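Local coordinates for protein TetR family transcriptional regulator (Streptomyces coelicolor, PDB 6SRN) that probably acts as a dimeric TetR-family DNA-binding transcriptional regulator, and holds a furan carboxylic acid hormone that is linked to control of antibiotic production, at residues R87-I95 against T105-A116; W147-Q156 against P170-V178. All blocks are in the same frame, centred on the assembly; numbering follows the deposited sequence.

Interaction 1: R87-I95 against T105-A116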
loop_
_atom_site.group_PDB
_atom_site.type_symbol
_atom_site.label_atom_id
_atom_site.label_comp_id
_atom_site.label_asym_id
_atom_site.label_seq_id
_atom_site.Cartn_x
_atom_site.Cartn_y
_atom_site.Cartn_z
ATOM N N ARG A 87 -18.582 -9.060 0.905
ATOM C CA ARG A 87 -19.331 -8.663 2.058
ATOM C C ARG A 87 -19.797 -7.177 2.150
ATOM O O ARG A 87 -20.713 -6.847 2.858
ATOM C CB ARG A 87 -18.560 -9.099 3.300
ATOM C CG ARG A 87 -17.163 -8.508 3.462
ATOM C CD ARG A 87 -16.566 -8.925 4.796
ATOM N NE ARG A 87 -16.485 -10.367 4.952
ATOM C CZ ARG A 87 -16.036 -10.952 6.053
ATOM N NH1 ARG A 87 -15.569 -10.197 7.045
ATOM N NH2 ARG A 87 -16.032 -12.258 6.143
ATOM N N TRP A 88 -19.196 -6.316 1.367
ATOM C CA TRP A 88 -19.325 -4.869 1.573
ATOM C C TRP A 88 -20.560 -4.191 0.983
ATOM O O TRP A 88 -21.111 -3.285 1.590
ATOM C CB TRP A 88 -17.987 -4.174 1.207
ATOM C CG TRP A 88 -16.969 -4.570 2.210
ATOM C CD1 TRP A 88 -15.969 -5.474 2.047
ATOM C CD2 TRP A 88 -16.883 -4.118 3.563
ATOM N NE1 TRP A 88 -15.255 -5.633 3.217
ATOM C CE2 TRP A 88 -15.795 -4.818 4.177
ATOM C CE3 TRP A 88 -17.620 -3.213 4.329
ATOM C CZ2 TRP A 88 -15.470 -4.659 5.507
ATOM C CZ3 TRP A 88 -17.284 -3.036 5.649
ATOM C CH2 TRP A 88 -16.183 -3.740 6.226
ATOM N N PRO A 89 -21.032 -4.655 -0.183
ATOM C CA PRO A 89 -22.303 -4.109 -0.695
ATOM C C PRO A 89 -23.462 -4.172 0.310
ATOM O O PRO A 89 -24.183 -3.183 0.457
ATOM C CB PRO A 89 -22.566 -4.965 -1.948
ATOM C CG PRO A 89 -21.172 -5.289 -2.428
ATOM C CD PRO A 89 -20.385 -5.541 -1.173
ATOM N N ALA A 90 -23.611 -5.300 1.011
ATOM C CA ALA A 90 -24.651 -5.427 2.035
ATOM C C ALA A 90 -24.488 -4.433 3.187
ATOM O O ALA A 90 -25.491 -3.906 3.692
ATOM C CB ALA A 90 -24.707 -6.856 2.566
ATOM N N ALA A 91 -23.234 -4.163 3.546
ATOM C CA ALA A 91 -22.924 -3.188 4.602
ATOM C C ALA A 91 -23.353 -1.813 4.138
ATOM O O ALA A 91 -23.930 -1.018 4.889
ATOM C CB ALA A 91 -21.445 -3.215 4.935
ATOM N N MET A 92 -23.089 -1.497 2.875
ATOM C CA MET A 92 -23.471 -0.181 2.368
ATOM C C MET A 92 -24.972 0.001 2.339
ATOM O O MET A 92 -25.466 1.067 2.664
ATOM C CB MET A 92 -22.850 0.124 1.004
ATOM C CG MET A 92 -22.688 1.636 0.797
ATOM S SD MET A 92 -21.550 2.069 -0.536
ATOM C CE MET A 92 -22.736 1.786 -1.793
ATOM N N GLU A 93 -25.684 -1.091 2.017
ATOM C CA GLU A 93 -27.139 -1.082 2.048
ATOM C C GLU A 93 -27.659 -0.885 3.460
ATOM O O GLU A 93 -28.599 -0.139 3.660
ATOM C CB GLU A 93 -27.702 -2.372 1.420
ATOM C CG GLU A 93 -29.229 -2.417 1.298
ATOM C CD GLU A 93 -29.802 -1.371 0.340
ATOM O OE1 GLU A 93 -29.048 -0.610 -0.329
ATOM O OE2 GLU A 93 -31.048 -1.280 0.274
ATOM N N GLU A 94 -27.044 -1.539 4.435
ATOM C CA GLU A 94 -27.466 -1.381 5.838
ATOM C C GLU A 94 -27.333 0.101 6.291
ATOM O O GLU A 94 -28.173 0.631 7.012
ATOM C CB GLU A 94 -26.592 -2.290 6.697
ATOM C CG GLU A 94 -26.877 -2.299 8.189
ATOM C CD GLU A 94 -25.849 -3.125 8.931
ATOM O OE1 GLU A 94 -25.486 -4.219 8.436
ATOM O OE2 GLU A 94 -25.388 -2.682 9.999
ATOM N N ILE A 95 -26.258 0.746 5.846
ATOM C CA ILE A 95 -26.010 2.141 6.189
ATOM C C ILE A 95 -26.988 3.088 5.461
ATOM O O ILE A 95 -27.564 4.038 6.016
ATOM C CB ILE A 95 -24.542 2.506 5.859
ATOM C CG1 ILE A 95 -23.588 1.752 6.789
ATOM C CG2 ILE A 95 -24.326 3.993 6.008
ATOM C CD1 ILE A 95 -22.191 1.614 6.269
ATOM N N THR A 105 -22.096 8.053 4.222
ATOM C CA THR A 105 -22.135 6.623 3.885
ATOM C C THR A 105 -20.717 6.180 3.544
ATOM O O THR A 105 -20.260 5.116 4.029
ATOM C CB THR A 105 -23.104 6.360 2.727
ATOM O OG1 THR A 105 -24.449 6.689 3.152
ATOM C CG2 THR A 105 -23.052 4.936 2.214
ATOM N N VAL A 106 -20.035 6.945 2.706
ATOM C CA VAL A 106 -18.620 6.644 2.361
ATOM C C VAL A 106 -17.762 6.637 3.633
ATOM O O VAL A 106 -16.970 5.707 3.872
ATOM C CB VAL A 106 -18.063 7.660 1.378
ATOM C CG1 VAL A 106 -16.604 7.393 1.059
ATOM C CG2 VAL A 106 -18.852 7.670 0.069
ATOM N N GLU A 107 -17.905 7.649 4.494
ATOM C CA GLU A 107 -17.170 7.710 5.732
ATOM C C GLU A 107 -17.392 6.471 6.597
ATOM O O GLU A 107 -16.417 5.894 7.121
ATOM C CB GLU A 107 -17.565 8.918 6.553
ATOM C CG GLU A 107 -17.056 10.237 6.090
ATOM C CD GLU A 107 -17.482 11.232 7.152
ATOM O OE1 GLU A 107 -16.872 11.211 8.282
ATOM O OE2 GLU A 107 -18.483 11.900 6.896
ATOM N N GLU A 108 -18.658 6.074 6.770
ATOM C CA GLU A 108 -18.959 4.976 7.673
ATOM C C GLU A 108 -18.477 3.643 7.074
ATOM O O GLU A 108 -18.042 2.739 7.815
ATOM C CB GLU A 108 -20.436 4.922 8.032
ATOM C CG GLU A 108 -20.808 3.799 8.978
ATOM C CD GLU A 108 -20.083 3.739 10.316
ATOM O OE1 GLU A 108 -19.444 4.733 10.737
ATOM O OE2 GLU A 108 -20.193 2.660 10.946
ATOM N N MET A 109 -18.556 3.490 5.759
ATOM C CA MET A 109 -17.990 2.280 5.143
ATOM C C MET A 109 -16.515 2.123 5.450
ATOM O O MET A 109 -16.036 1.030 5.778
ATOM C CB MET A 109 -18.213 2.315 3.635
ATOM C CG MET A 109 -19.665 2.067 3.278
ATOM S SD MET A 109 -20.150 0.374 3.496
ATOM C CE MET A 109 -19.276 -0.398 2.135
ATOM N N LEU A 110 -15.765 3.218 5.340
ATOM C CA LEU A 110 -14.317 3.151 5.566
ATOM C C LEU A 110 -14.007 2.975 7.078
ATOM O O LEU A 110 -13.066 2.279 7.453
ATOM C CB LEU A 110 -13.578 4.352 4.935
ATOM C CG LEU A 110 -13.687 4.355 3.401
ATOM C CD1 LEU A 110 -13.171 5.701 2.892
ATOM C CD2 LEU A 110 -12.888 3.214 2.769
ATOM N N HIS A 111 -14.808 3.569 7.936
ATOM C CA HIS A 111 -14.727 3.289 9.382
ATOM C C HIS A 111 -14.887 1.803 9.636
ATOM O O HIS A 111 -14.075 1.182 10.337
ATOM C CB HIS A 111 -15.864 4.079 10.048
ATOM C CG HIS A 111 -15.960 3.939 11.526
ATOM N ND1 HIS A 111 -17.122 4.273 12.201
ATOM C CD2 HIS A 111 -15.131 3.414 12.449
ATOM C CE1 HIS A 111 -16.943 4.051 13.506
ATOM N NE2 HIS A 111 -15.730 3.547 13.684
ATOM N N ARG A 112 -15.927 1.207 9.067
ATOM C CA ARG A 112 -16.163 -0.195 9.256
ATOM C C ARG A 112 -15.032 -1.060 8.652
ATOM O O ARG A 112 -14.638 -2.069 9.230
ATOM C CB ARG A 112 -17.531 -0.564 8.651
ATOM C CG ARG A 112 -18.685 -0.115 9.507
ATOM C CD ARG A 112 -20.022 -0.580 8.986
ATOM N NE ARG A 112 -21.080 0.128 9.707
ATOM C CZ ARG A 112 -22.361 -0.201 9.700
ATOM N NH1 ARG A 112 -22.788 -1.242 9.002
ATOM N NH2 ARG A 112 -23.221 0.541 10.410
ATOM N N ALA A 113 -14.511 -0.663 7.490
ATOM C CA ALA A 113 -13.373 -1.385 6.915
ATOM C C ALA A 113 -12.204 -1.344 7.835
ATOM O O ALA A 113 -11.487 -2.356 7.944
ATOM C CB ALA A 113 -12.997 -0.783 5.586
ATOM N N ALA A 114 -11.901 -0.194 8.445
ATOM C CA ALA A 114 -10.742 -0.109 9.333
ATOM C C ALA A 114 -10.854 -1.034 10.536
ATOM O O ALA A 114 -9.896 -1.765 10.876
ATOM C CB ALA A 114 -10.540 1.336 9.777
ATOM N N GLN A 115 -12.044 -1.080 11.155
ATOM C CA GLN A 115 -12.297 -1.979 12.278
ATOM C C GLN A 115 -12.185 -3.425 11.819
ATOM O O GLN A 115 -11.723 -4.296 12.539
ATOM C CB GLN A 115 -13.745 -1.792 12.791
ATOM C CG GLN A 115 -13.995 -0.499 13.468
ATOM C CD GLN A 115 -15.471 -0.359 13.833
ATOM O OE1 GLN A 115 -16.340 -0.410 12.973
ATOM N NE2 GLN A 115 -15.767 -0.342 15.106
ATOM N N ALA A 116 -12.638 -3.694 10.586
ATOM C CA ALA A 116 -12.660 -5.072 10.114
ATOM C C ALA A 116 -11.233 -5.580 9.816
ATOM O O ALA A 116 -10.893 -6.724 10.101
ATOM C CB ALA A 116 -13.547 -5.201 8.905
HETATM O O HOH W 1 -25.778 0.189 11.015
#
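Met109 reaches from helix 102-119 into a hole on helix 88-96 made by Trp88, Ala91, Met92 and Ile95. Its chain, bent at both chi2 and chi3, folds back so that the sulphur SD lies 3.7 Å from Met92 CB and the methyl CE comes within 3.5 Å of Trp88 O. The reciprocal knob is Ile95, seated among Thr105, Glu108, Met109 and Arg112; its CD1 is wedged between Met109 SD and Glu108 CG. Beyond these, the Met92 and Thr105 side chains cross at about a right angle, with CG of Met92 3.6 Å from CG2 of Thr105. At the other end the Trp88 indole leans its six-membered ring on the backbone of Ala113 and meets Ala116 CB edge-on, the methyl lying in the ring plane 3.9 Å from CZ2.

Toward solvent the case illustrates how an interlocking apolar core gives way to a charged margin, here a Glu94-Arg112-Glu108 salt-bridge network. Ile95 CG1 lies over the centre of one face of the Arg112 guanidinium. Around the rim, NE forms a nearly straight salt bridge (168°) to the anti lone pair of Glu108 OE2, 3.0 Å away. The bridge across the helices is looser: NH1 donates weakly to Glu94 OE2 with the carboxylate and guanidinium planes 56° apart, and a water accepts from NH2 and donates to the same oxygen. Glu108 OE1 also takes a bond from His111 ND1, which should help fix the arginine's direction.

Helix 145-161 lies against the apolar side and helix 170-192 against the other face of helix 102-119, where Leu110 touches the propyl end of the bound ligand. The segment axes cross at 132°; mutual knobs-into-holes packing is typical of helix pairs, and the all-helical C-terminal domain enclosing a ligand pocket is the TetR-family trait.

Interaction 2: W147-Q156 against P170-V178; sequences WTHLLEVPLQ and PAAAARSLV. With LUB (4-(Hydroxymethyl)-2-propylfuran-3-carboxylic acid), chain B.
Leu155 is the knob of a knobs-into-holes contact between two helices of the TetR-type ligand-binding domain, its side chain seated among Pro170, Ala173, Ala174 and Leu177. With CG beside the backbone N (chi1 -74°), its CD1 lies 3.5 Å from Ala174 N. The small side chain of Ala174 is consistent with the short 8.4 Å separation of the segment axes: its CB rests 3.6 Å from Thr148 O and also meets Leu151 and Glu152. Farther along, Val178 CG2 fits against Trp147 CB, Thr148 OG1 and Leu151 CD1.

The outer margin is more polar. Thr148 CG2 meets Arg175 CG obliquely, while its OG1 is hydrogen-bonded to Tyr144 O; the arginine's NE instead forms a salt bridge with Glu203 of the second subunit. A water donates to Ala171 O and weakly to Glu152 OE2, joining the two helices where no direct hydrogen bond spans them. At the start of helix 170-192, Gln156 OE1 lies 3.4 Å from Pro170 CG and is hydrogen-bonded to Arg159.

At the inner end the contact becomes a wall of the hormone pocket. Trp147 CB faces Val178, but its indole leads away from helix 170-192 toward the ligand. The terminal carbon of the ligand's propyl chain, C8, sits over one face of that indole, offset toward the rim and 3.5 Å from CD2.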
loop_
_atom_site.group_PDB
_atom_site.type_symbol
_atom_site.label_atom_id
_atom_site.label_comp_id
_atom_site.label_asym_id
_atom_site.label_seq_id
_atom_site.Cartn_x
_atom_site.Cartn_y
_atom_site.Cartn_z
ATOM N N TRP A 147 -13.794 -1.938 -4.445
ATOM C CA TRP A 147 -14.070 -0.856 -3.519
ATOM C C TRP A 147 -14.195 0.462 -4.274
ATOM O O TRP A 147 -15.011 1.270 -3.934
ATOM C CB TRP A 147 -12.969 -0.749 -2.458
ATOM C CG TRP A 147 -13.246 -1.537 -1.193
ATOM C CD1 TRP A 147 -12.792 -2.813 -0.869
ATOM C CD2 TRP A 147 -14.005 -1.094 -0.081
ATOM N NE1 TRP A 147 -13.244 -3.161 0.400
ATOM C CE2 TRP A 147 -14.030 -2.146 0.879
ATOM C CE3 TRP A 147 -14.701 0.089 0.200
ATOM C CZ2 TRP A 147 -14.652 -1.973 2.120
ATOM C CZ3 TRP A 147 -15.331 0.219 1.406
ATOM C CH2 TRP A 147 -15.322 -0.806 2.327
ATOM N N THR A 148 -13.400 0.654 -5.320
ATOM C CA THR A 148 -13.514 1.863 -6.109
ATOM C C THR A 148 -14.905 1.991 -6.722
ATOM O O THR A 148 -15.523 3.053 -6.580
ATOM C CB THR A 148 -12.377 1.968 -7.133
ATOM O OG1 THR A 148 -11.115 1.889 -6.454
ATOM C CG2 THR A 148 -12.451 3.308 -7.890
ATOM N N HIS A 149 -15.375 0.914 -7.334
ATOM C CA HIS A 149 -16.715 0.885 -7.932
ATOM C C HIS A 149 -17.801 1.056 -6.890
ATOM O O HIS A 149 -18.806 1.777 -7.106
ATOM C CB HIS A 149 -16.911 -0.404 -8.728
ATOM C CG HIS A 149 -16.373 -0.312 -10.116
ATOM N ND1 HIS A 149 -15.620 -1.303 -10.708
ATOM C CD2 HIS A 149 -16.490 0.677 -11.039
ATOM C CE1 HIS A 149 -15.315 -0.933 -11.944
ATOM N NE2 HIS A 149 -15.810 0.272 -12.159
ATOM N N LEU A 150 -17.608 0.422 -5.742
ATOM C CA LEU A 150 -18.567 0.528 -4.666
ATOM C C LEU A 150 -18.755 1.958 -4.185
ATOM O O LEU A 150 -19.877 2.446 -4.084
ATOM C CB LEU A 150 -18.186 -0.432 -3.521
ATOM C CG LEU A 150 -19.168 -0.542 -2.361
ATOM C CD1 LEU A 150 -20.527 -1.052 -2.805
ATOM C CD2 LEU A 150 -18.583 -1.459 -1.306
ATOM N N LEU A 151 -17.675 2.678 -3.952
ATOM C CA LEU A 151 -17.736 4.038 -3.377
ATOM C C LEU A 151 -18.102 5.117 -4.400
ATOM O O LEU A 151 -18.608 6.179 -4.084
ATOM C CB LEU A 151 -16.390 4.413 -2.744
ATOM C CG LEU A 151 -15.959 3.560 -1.537
ATOM C CD1 LEU A 151 -14.694 4.133 -0.925
ATOM C CD2 LEU A 151 -17.062 3.455 -0.502
ATOM N N GLU A 152 -17.813 4.853 -5.658
ATOM C CA GLU A 152 -18.121 5.839 -6.690
ATOM C C GLU A 152 -19.609 6.245 -6.708
ATOM O O GLU A 152 -19.952 7.389 -6.990
ATOM C CB GLU A 152 -17.722 5.213 -8.033
ATOM C CG GLU A 152 -17.221 6.151 -9.065
ATOM C CD GLU A 152 -16.703 5.375 -10.284
ATOM O OE1 GLU A 152 -16.924 4.125 -10.424
ATOM O OE2 GLU A 152 -16.029 6.011 -11.073
ATOM N N VAL A 153 -20.498 5.285 -6.457
ATOM C CA VAL A 153 -21.932 5.504 -6.499
ATOM C C VAL A 153 -22.396 6.565 -5.494
ATOM O O VAL A 153 -22.972 7.604 -5.912
ATOM C CB VAL A 153 -22.718 4.200 -6.326
ATOM C CG1 VAL A 153 -24.230 4.463 -6.281
ATOM C CG2 VAL A 153 -22.402 3.254 -7.468
ATOM N N PRO A 154 -22.158 6.360 -4.174
ATOM C CA PRO A 154 -22.482 7.469 -3.264
ATOM C C PRO A 154 -21.735 8.753 -3.515
ATOM O O PRO A 154 -22.261 9.816 -3.255
ATOM C CB PRO A 154 -22.170 6.898 -1.867
ATOM C CG PRO A 154 -21.279 5.764 -2.127
ATOM C CD PRO A 154 -21.704 5.170 -3.438
ATOM N N LEU A 155 -20.511 8.685 -4.032
ATOM C CA LEU A 155 -19.801 9.882 -4.342
ATOM C C LEU A 155 -20.454 10.641 -5.512
ATOM O O LEU A 155 -20.449 11.874 -5.507
ATOM C CB LEU A 155 -18.343 9.563 -4.660
ATOM C CG LEU A 155 -17.522 9.214 -3.411
ATOM C CD1 LEU A 155 -16.192 8.593 -3.849
ATOM C CD2 LEU A 155 -17.287 10.395 -2.496
ATOM N N GLN A 156 -21.015 9.919 -6.485
ATOM C CA GLN A 156 -21.819 10.563 -7.555
ATOM C C GLN A 156 -23.025 11.242 -6.979
ATOM O O GLN A 156 -23.362 12.350 -7.375
ATOM C CB GLN A 156 -22.254 9.575 -8.618
ATOM C CG GLN A 156 -23.047 10.210 -9.746
ATOM C CD GLN A 156 -22.282 11.313 -10.457
ATOM O OE1 GLN A 156 -21.072 11.203 -10.674
ATOM N NE2 GLN A 156 -22.994 12.392 -10.823
ATOM N N PRO A 170 -16.159 12.592 -8.833
ATOM C CA PRO A 170 -16.455 11.400 -8.017
ATOM C C PRO A 170 -15.563 10.177 -8.282
ATOM O O PRO A 170 -15.190 9.486 -7.301
ATOM C CB PRO A 170 -17.911 11.076 -8.342
ATOM C CG PRO A 170 -18.450 12.349 -8.787
ATOM C CD PRO A 170 -17.383 13.151 -9.430
ATOM N N ALA A 171 -15.234 9.885 -9.554
ATOM C CA ALA A 171 -14.424 8.707 -9.871
ATOM C C ALA A 171 -13.021 8.918 -9.310
ATOM O O ALA A 171 -12.408 8.008 -8.736
ATOM C CB ALA A 171 -14.369 8.504 -11.365
ATOM N N ALA A 172 -12.522 10.141 -9.419
ATOM C CA ALA A 172 -11.215 10.454 -8.884
ATOM C C ALA A 172 -11.184 10.383 -7.375
ATOM O O ALA A 172 -10.226 9.882 -6.811
ATOM C CB ALA A 172 -10.784 11.803 -9.352
ATOM N N ALA A 173 -12.222 10.866 -6.727
ATOM C CA ALA A 173 -12.349 10.792 -5.279
ATOM C C ALA A 173 -12.407 9.345 -4.802
ATOM O O ALA A 173 -11.792 9.017 -3.786
ATOM C CB ALA A 173 -13.557 11.566 -4.816
ATOM N N ALA A 174 -13.091 8.487 -5.531
ATOM C CA ALA A 174 -13.209 7.097 -5.156
ATOM C C ALA A 174 -11.809 6.479 -5.262
ATOM O O ALA A 174 -11.384 5.765 -4.374
ATOM C CB ALA A 174 -14.174 6.367 -6.070
ATOM N N ARG A 175 -11.128 6.673 -6.386
ATOM C CA ARG A 175 -9.771 6.150 -6.495
ATOM C C ARG A 175 -8.845 6.630 -5.397
ATOM O O ARG A 175 -8.074 5.847 -4.826
ATOM C CB ARG A 175 -9.147 6.507 -7.836
ATOM C CG ARG A 175 -9.711 5.763 -9.033
ATOM C CD ARG A 175 -8.967 6.131 -10.296
ATOM N NE ARG A 175 -9.085 7.522 -10.733
ATOM C CZ ARG A 175 -9.985 7.968 -11.615
ATOM N NH1 ARG A 175 -10.945 7.170 -12.085
ATOM N NH2 ARG A 175 -9.947 9.222 -11.957
ATOM N N SER A 176 -8.885 7.919 -5.114
ATOM C CA SER A 176 -7.990 8.534 -4.109
ATOM C C SER A 176 -8.266 7.946 -2.726
ATOM O O SER A 176 -7.360 7.672 -1.934
ATOM C CB SER A 176 -8.118 10.038 -4.090
ATOM O OG SER A 176 -7.698 10.620 -5.351
ATOM N N LEU A 177 -9.537 7.847 -2.399
ATOM C CA LEU A 177 -9.933 7.296 -1.097
ATOM C C LEU A 177 -9.483 5.843 -0.922
ATOM O O LEU A 177 -8.924 5.418 0.103
ATOM C CB LEU A 177 -11.428 7.376 -0.887
ATOM C CG LEU A 177 -11.932 8.745 -0.433
ATOM C CD1 LEU A 177 -13.453 8.776 -0.643
ATOM C CD2 LEU A 177 -11.536 9.107 0.987
ATOM N N VAL A 178 -9.695 5.049 -1.951
ATOM C CA VAL A 178 -9.324 3.618 -1.860
ATOM C C VAL A 178 -7.807 3.488 -1.754
ATOM O O VAL A 178 -7.298 2.748 -0.927
ATOM C CB VAL A 178 -9.911 2.795 -3.020
ATOM C CG1 VAL A 178 -9.278 1.387 -3.133
ATOM C CG2 VAL A 178 -11.426 2.725 -2.901
HETATM C C2 LUB B . -8.173 -2.289 0.379
HETATM C C4 LUB B . -7.015 -4.178 0.060
HETATM C C5 LUB B . -6.687 -3.703 1.265
HETATM C C6 LUB B . -8.849 -0.989 0.225
HETATM O O11 LUB B . -9.465 -2.649 -2.193
HETATM C C9 LUB B . -8.526 -3.424 -1.877
HETATM O O10 LUB B . -8.079 -4.310 -2.692
HETATM C C3 LUB B . -7.874 -3.312 -0.587
HETATM C C12 LUB B . -6.546 -5.558 -0.375
HETATM O O13 LUB B . -5.929 -5.452 -1.680
HETATM O O1 LUB B . -7.291 -2.448 1.453
HETATM C C7 LUB B . -10.102 -1.012 1.111
HETATM C C8 LUB B . -10.914 0.253 0.988
HETATM O O HOH W 2 -13.645 5.519 -9.831
#

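How the interactions relate
Interactions 1 and 2 are neighbours in one helical bundle, their centres about 13 Å apart. The segment axes run at nearly the same angle, 132° and 134°, yet the pair illustrates how chemistry follows place in the fold. Interaction 1 lies only partly in the core: methionine, isoleucine and tryptophan fill its inner side, and a salt-bridge network runs along its solvent margin. Interaction 2 is a buried contact, with closer axes, small alanines and no direct hydrogen bond between its segments, and its arginine turns to the second subunit. Leu150, on helix 145-161, packs on Trp88, Met92 and Met109 of interaction 1, while the indoles of Trp88 and Trp147 meet with planes about 45° apart, joining the contacts beside the ligand pocket.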